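Side-chain contacts in glycerate dehydrogenase (Bacillus sp. 5mfcol3.1, PDB 6P2I), which probably uses NADPH to reduce acyclic imino acids, the imines being supplied in situ by a partner oxidase: residues G146-G151 with E207-E212; T187-M190 with I195-L198. All coordinates share one frame; numbering follows the deposited sequence. Where two conformers were deposited one is given.

Contact 1: G146-G151 with E207-E212. With NAP (NADP nicotinamide-adenine-dinucleotide phosphate), chain C.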
loop_
_atom_site.group_PDB
_atom_site.type_symbol
_atom_site.label_atom_id
_atom_site.label_comp_id
_atom_site.label_asym_id
_atom_site.label_seq_id
_atom_site.Cartn_x
_atom_site.Cartn_y
_atom_site.Cartn_z
ATOM N N GLY A 146 -12.631 -4.049 -9.560
ATOM C CA GLY A 146 -13.016 -4.158 -10.954
ATOM C C GLY A 146 -11.883 -3.672 -11.833
ATOM O O GLY A 146 -11.396 -2.544 -11.676
ATOM N N LEU A 147 -11.437 -4.528 -12.738
ATOM C CA LEU A 147 -10.265 -4.269 -13.569
ATOM C C LEU A 147 -10.744 -3.971 -14.983
ATOM O O LEU A 147 -11.298 -4.847 -15.654
ATOM C CB LEU A 147 -9.316 -5.465 -13.526
ATOM C CG LEU A 147 -8.919 -5.916 -12.111
ATOM C CD1 LEU A 147 -8.104 -7.214 -12.132
ATOM C CD2 LEU A 147 -8.144 -4.809 -11.410
ATOM N N ILE A 148 -10.558 -2.728 -15.429
ATOM C CA ILE A 148 -10.886 -2.340 -16.796
ATOM C C ILE A 148 -9.628 -2.616 -17.617
ATOM O O ILE A 148 -8.688 -1.815 -17.630
ATOM C CB ILE A 148 -11.335 -0.880 -16.888
ATOM C CG1 ILE A 148 -12.576 -0.642 -16.027
ATOM C CG2 ILE A 148 -11.591 -0.471 -18.360
ATOM C CD1 ILE A 148 -12.959 0.825 -15.893
ATOM N N GLY A 149 -9.602 -3.774 -18.278
ATOM C CA GLY A 149 -8.384 -4.285 -18.882
ATOM C C GLY A 149 -7.812 -5.396 -18.029
ATOM O O GLY A 149 -7.529 -5.189 -16.844
ATOM N N ILE A 150 -7.673 -6.591 -18.606
ATOM C CA ILE A 150 -7.264 -7.767 -17.851
ATOM C C ILE A 150 -6.232 -8.525 -18.676
ATOM O O ILE A 150 -6.338 -9.744 -18.877
ATOM C CB ILE A 150 -8.478 -8.641 -17.466
ATOM C CG1 ILE A 150 -9.413 -8.844 -18.663
ATOM C CG2 ILE A 150 -9.256 -7.998 -16.329
ATOM C CD1 ILE A 150 -10.663 -9.652 -18.314
ATOM N N GLY A 151 -5.227 -7.799 -19.149
ATOM C CA GLY A 151 -4.095 -8.343 -19.871
ATOM C C GLY A 151 -2.933 -8.613 -18.937
ATOM O O GLY A 151 -3.118 -9.124 -17.827
ATOM N N GLU A 207 -10.137 6.356 -25.447
ATOM C CA GLU A 207 -10.091 7.709 -24.908
ATOM C C GLU A 207 -11.431 8.060 -24.279
ATOM O O GLU A 207 -12.485 7.839 -24.882
ATOM C CB GLU A 207 -9.732 8.707 -26.009
ATOM C CG GLU A 207 -8.262 8.662 -26.370
ATOM C CD GLU A 207 -7.640 10.032 -26.441
ATOM O OE1 GLU A 207 -8.073 10.921 -25.676
ATOM O OE2 GLU A 207 -6.725 10.219 -27.275
ATOM N N ILE A 208 -11.382 8.583 -23.052
ATOM C CA ILE A 208 -12.571 8.962 -22.290
ATOM C C ILE A 208 -13.528 7.780 -22.182
ATOM O O ILE A 208 -14.748 7.937 -22.326
ATOM C CB ILE A 208 -13.284 10.181 -22.906
ATOM C CG1 ILE A 208 -12.279 11.173 -23.489
ATOM C CG2 ILE A 208 -14.139 10.883 -21.851
ATOM C CD1 ILE A 208 -11.507 11.935 -22.438
ATOM N N ILE A 209 -12.984 6.586 -21.942
ATOM C CA ILE A 209 -13.859 5.437 -21.737
ATOM C C ILE A 209 -14.639 5.588 -20.435
ATOM O O ILE A 209 -15.788 5.139 -20.338
ATOM C CB ILE A 209 -13.056 4.122 -21.778
ATOM C CG1 ILE A 209 -14.006 2.928 -21.918
ATOM C CG2 ILE A 209 -12.154 3.984 -20.556
ATOM C CD1 ILE A 209 -13.316 1.575 -21.874
ATOM N N LEU A 210 -14.055 6.246 -19.433
ATOM C CA LEU A 210 -14.771 6.551 -18.189
ATOM C C LEU A 210 -15.452 7.900 -18.382
ATOM O O LEU A 210 -14.897 8.958 -18.082
ATOM C CB LEU A 210 -13.828 6.550 -16.993
ATOM C CG LEU A 210 -13.336 5.185 -16.505
ATOM C CD1 LEU A 210 -12.777 5.287 -15.091
ATOM C CD2 LEU A 210 -14.445 4.149 -16.583
ATOM N N THR A 211 -16.671 7.853 -18.904
ATOM C CA THR A 211 -17.466 9.044 -19.155
ATOM C C THR A 211 -18.000 9.624 -17.848
ATOM O O THR A 211 -17.964 8.989 -16.787
ATOM C CB THR A 211 -18.625 8.698 -20.082
ATOM O OG1 THR A 211 -19.428 7.697 -19.448
ATOM C CG2 THR A 211 -18.100 8.139 -21.392
ATOM N N GLU A 212 -18.512 10.856 -17.938
ATOM C CA GLU A 212 -19.207 11.448 -16.798
ATOM C C GLU A 212 -20.334 10.542 -16.318
ATOM O O GLU A 212 -20.513 10.347 -15.110
ATOM C CB GLU A 212 -19.756 12.831 -17.162
ATOM C CG GLU A 212 -20.500 13.509 -16.015
ATOM C CD GLU A 212 -21.051 14.869 -16.390
ATOM O OE1 GLU A 212 -20.793 15.333 -17.519
ATOM O OE2 GLU A 212 -21.748 15.476 -15.552
HETATM P PA NAP C . -2.243 -5.711 -22.435
HETATM O O1A NAP C . -2.288 -5.391 -23.914
HETATM O O2A NAP C . -1.606 -6.987 -21.971
HETATM O O5B NAP C . -3.747 -5.700 -21.893
HETATM C C5B NAP C . -4.680 -4.713 -22.320
HETATM C C4B NAP C . -6.049 -5.128 -21.793
HETATM O O4B NAP C . -6.973 -4.093 -22.136
HETATM C C3B NAP C . -6.564 -6.410 -22.454
HETATM O O3B NAP C . -7.433 -7.098 -21.532
HETATM C C2B NAP C . -7.406 -5.900 -23.598
HETATM O O2B NAP C . -8.416 -6.814 -23.995
HETATM C C1B NAP C . -8.014 -4.685 -22.921
HETATM N N9A NAP C . -8.571 -3.748 -23.908
HETATM C C8A NAP C . -7.950 -3.245 -24.994
HETATM N N7A NAP C . -8.791 -2.432 -25.680
HETATM C C5A NAP C . -9.968 -2.439 -25.028
HETATM C C6A NAP C . -11.285 -1.798 -25.206
HETATM N N6A NAP C . -11.513 -0.973 -26.256
HETATM N N1A NAP C . -12.237 -2.064 -24.288
HETATM C C2A NAP C . -12.025 -2.883 -23.235
HETATM N N3A NAP C . -10.854 -3.506 -22.998
HETATM C C4A NAP C . -9.816 -3.312 -23.861
HETATM O O3 NAP C . -1.613 -4.396 -21.741
HETATM P PN NAP C . -0.812 -4.310 -20.349
HETATM O O1N NAP C . 0.581 -4.864 -20.516
HETATM O O2N NAP C . -1.669 -4.864 -19.233
HETATM O O5D NAP C . -0.676 -2.716 -20.207
HETATM C C5D NAP C . -1.849 -1.898 -20.129
HETATM C C4D NAP C . -1.469 -0.423 -20.108
HETATM O O4D NAP C . -0.748 -0.143 -18.911
HETATM C C3D NAP C . -0.503 -0.001 -21.205
HETATM O O3D NAP C . -1.162 0.256 -22.454
HETATM C C2D NAP C . 0.141 1.240 -20.604
HETATM O O2D NAP C . -0.546 2.408 -21.071
HETATM C C1D NAP C . -0.032 1.071 -19.092
HETATM N N1N NAP C . 1.276 1.005 -18.428
HETATM C C2N NAP C . 1.562 1.879 -17.446
HETATM C C3N NAP C . 2.798 1.860 -16.805
HETATM C C7N NAP C . 3.110 2.867 -15.726
HETATM O O7N NAP C . 4.274 3.047 -15.397
HETATM N N7N NAP C . 2.126 3.597 -15.181
HETATM C C4N NAP C . 3.746 0.911 -17.197
HETATM C C5N NAP C . 3.432 0.020 -18.225
HETATM C C6N NAP C . 2.177 0.088 -18.819
HETATM P P2B NAP C . -8.170 -7.998 -25.066
HETATM O O1X NAP C . -7.594 -7.324 -26.298
HETATM O O2X NAP C . -7.182 -8.926 -24.413
HETATM O O3X NAP C . -9.537 -8.610 -25.222
#

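Contact 2: T187-M190 with I195-L198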
loop_
_atom_site.group_PDB
_atom_site.type_symbol
_atom_site.label_atom_id
_atom_site.label_comp_id
_atom_site.label_asym_id
_atom_site.label_seq_id
_atom_site.Cartn_x
_atom_site.Cartn_y
_atom_site.Cartn_z
ATOM N N THR A 187 -20.786 -0.979 -17.278
ATOM C CA THR A 187 -21.813 -0.419 -16.408
ATOM C C THR A 187 -21.895 -1.201 -15.105
ATOM O O THR A 187 -21.874 -0.618 -14.012
ATOM C CB THR A 187 -23.165 -0.415 -17.124
ATOM O OG1 THR A 187 -23.112 0.486 -18.237
ATOM C CG2 THR A 187 -24.281 0.017 -16.184
ATOM N N GLU A 188 -21.973 -2.531 -15.198
ATOM C CA GLU A 188 -21.965 -3.340 -13.984
ATOM C C GLU A 188 -20.662 -3.168 -13.218
ATOM O O GLU A 188 -20.668 -3.091 -11.986
ATOM C CB GLU A 188 -22.193 -4.814 -14.303
ATOM C CG GLU A 188 -22.278 -5.650 -13.038
ATOM C CD GLU A 188 -22.650 -7.089 -13.289
ATOM O OE1 GLU A 188 -22.804 -7.471 -14.468
ATOM O OE2 GLU A 188 -22.791 -7.839 -12.298
ATOM N N LEU A 189 -19.530 -3.099 -13.924
ATOM C CA LEU A 189 -18.268 -2.916 -13.217
ATOM C C LEU A 189 -18.285 -1.636 -12.394
ATOM O O LEU A 189 -17.885 -1.637 -11.222
ATOM C CB LEU A 189 -17.099 -2.890 -14.199
ATOM C CG LEU A 189 -15.698 -2.960 -13.587
ATOM C CD1 LEU A 189 -14.761 -3.695 -14.539
ATOM C CD2 LEU A 189 -15.125 -1.565 -13.221
ATOM N N MET A 190 -18.746 -0.533 -12.992
ATOM C CA MET A 190 -18.774 0.737 -12.275
ATOM C C MET A 190 -19.746 0.692 -11.104
ATOM O O MET A 190 -19.483 1.307 -10.067
ATOM C CB MET A 190 -19.137 1.884 -13.224
ATOM C CG MET A 190 -18.167 2.060 -14.398
ATOM S SD MET A 190 -16.477 2.412 -13.889
ATOM C CE MET A 190 -16.625 4.106 -13.314
ATOM N N ILE A 195 -13.376 -0.989 -5.631
ATOM C CA ILE A 195 -12.120 -0.461 -6.139
ATOM C C ILE A 195 -12.125 -0.676 -7.646
ATOM O O ILE A 195 -12.475 -1.764 -8.117
ATOM C CB ILE A 195 -10.913 -1.164 -5.487
ATOM C CG1 ILE A 195 -10.949 -0.980 -3.960
ATOM C CG2 ILE A 195 -9.607 -0.646 -6.081
ATOM C CD1 ILE A 195 -10.551 -2.213 -3.162
ATOM N N ILE A 196 -11.782 0.362 -8.403
ATOM C CA ILE A 196 -11.720 0.275 -9.856
ATOM C C ILE A 196 -10.303 0.615 -10.266
ATOM O O ILE A 196 -9.751 1.619 -9.804
ATOM C CB ILE A 196 -12.719 1.230 -10.532
ATOM C CG1 ILE A 196 -14.150 0.872 -10.146
ATOM C CG2 ILE A 196 -12.525 1.219 -12.060
ATOM C CD1 ILE A 196 -15.152 2.003 -10.310
ATOM N N SER A 197 -9.705 -0.217 -11.121
ATOM C CA SER A 197 -8.345 0.030 -11.599
ATOM C C SER A 197 -8.282 -0.143 -13.110
ATOM O O SER A 197 -8.774 -1.142 -13.646
ATOM C CB SER A 197 -7.343 -0.911 -10.912
ATOM O OG SER A 197 -6.010 -0.517 -11.160
ATOM N N LEU A 198 -7.659 0.823 -13.795
ATOM C CA LEU A 198 -7.555 0.808 -15.251
ATOM C C LEU A 198 -6.258 0.134 -15.689
ATOM O O LEU A 198 -5.183 0.444 -15.164
ATOM C CB LEU A 198 -7.613 2.235 -15.811
ATOM C CG LEU A 198 -9.002 2.881 -15.824
ATOM C CD1 LEU A 198 -8.908 4.401 -15.715
ATOM C CD2 LEU A 198 -9.759 2.485 -17.087
#

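Contact 1: G146-G151 with E207-E212
Ile148, the last residue of the strand, faces Ile209 in an irregular loop across 9.7 Å between their CA atoms, a gap wide enough that side chains rather than backbones must bridge it. Ile148 bridges it with both of its branches. With CG1 anti to the carbonyl carbon (chi1 -60°), the longer branch extends until its tip, CD1, meets CD2 of Leu210 at 3.7 Å, the two side chains crossing obliquely. The short branch makes a looser touch, its CG2 lying 4.4 Å from CD1 of Ile209, whose side chain is extended through both torsions. Leu210 sits at the centre of an inverse gamma turn closed by a weak bond from Thr211 N to Ile209 O of 3.2 Å. This tight bend places two consecutive residues against one strand end, just before Thr211 caps the N-terminus of the next helix through Leu214 N. Ile186 packs on both Ile148 and Ile209, adding a helix to the same apolar cluster.

Immediately after Ile148 the chain turns to the cofactor. The amide of Ile150 donates to the ribose oxygen O3B of NADP at 3.0 Å, with an N-H...O angle of 156°. Gly149 brings its CA to 3.6 Å from O4B of the same ribose; a CB there would crowd that oxygen and also jam against the preceding carbonyl. At Gly151 a CB would run into the cofactor's O5B. The arrangement is the strand-turn-helix of a Rossmann fold, consistent with its GxGxxG motif: the apolar side chain ending the strand is buried in the core, while the glycine-rich turn holds the adenosine ribose.

Contact 2: T187-M190 with I195-L198
The CB of Ile196 is directed toward the helix, and its side chain meets two consecutive helical residues, Leu189 at its fork and Met190 at the end of its longer branch. Its CG2 and CG1 both lie 4.0 Å from CD2 of Leu189, so that a single methyl of the leucine rests against the fork of the isoleucine. The other end of Ile196, CD1, approaches Met190 SD to 3.8 Å, and the methionine methyl CE stands 4.0 Å from the same CD1. The CB of Met190 points away from the strand; bends at chi2 (-60°) and chi3 (-73°) fold the thioether back, and the two side chains cross at about a right angle. Were Ile196 cut back to an alanine, the Leu189 methyl and the Met190 thioether would probably lose their shared partner, opening a gap between helix and strand.

All three of these residues are buried, whereas Thr187 and Glu188, on the other flank of the same helical turn, are partly exposed. There the interactions are polar: Glu188 N is hydrogen-bonded to Asp185 OD1, and its OE2 makes a long, weak ion pair with Lys192 NZ. Helix 186-192 thus packs on one face of the parallel sheet, leading into strand 195-198, which lies between strands 144-148 and 223-226; on the opposite face, Ile195 and Ser197 touch helix 99-114.

Overall arrangement
Contacts 1 and 2 are parts of one apolar core, their centres about 7 Å apart. Strands 144-148 and 195-198 are neighbours in the parallel sheet, joined by probable hydrogen bonds from Gly146 N to Ile195 O (2.7 Å) and between Gly146 O and Ser197 N (2.9 Å). On the face covered by helix 186-192 the two meet again where Leu210 CD2 packs 3.8 Å from Met190 SD, and Ile148 touches both Leu189 and Ile196. Their relation to the cofactor differs: contact 1 carries the ribose-binding turn itself, whereas the Leu189 side chain of contact 2 remains about 9 Å from NADP at the nearest atoms, packed against Ile148 at the strand end that leads into that turn.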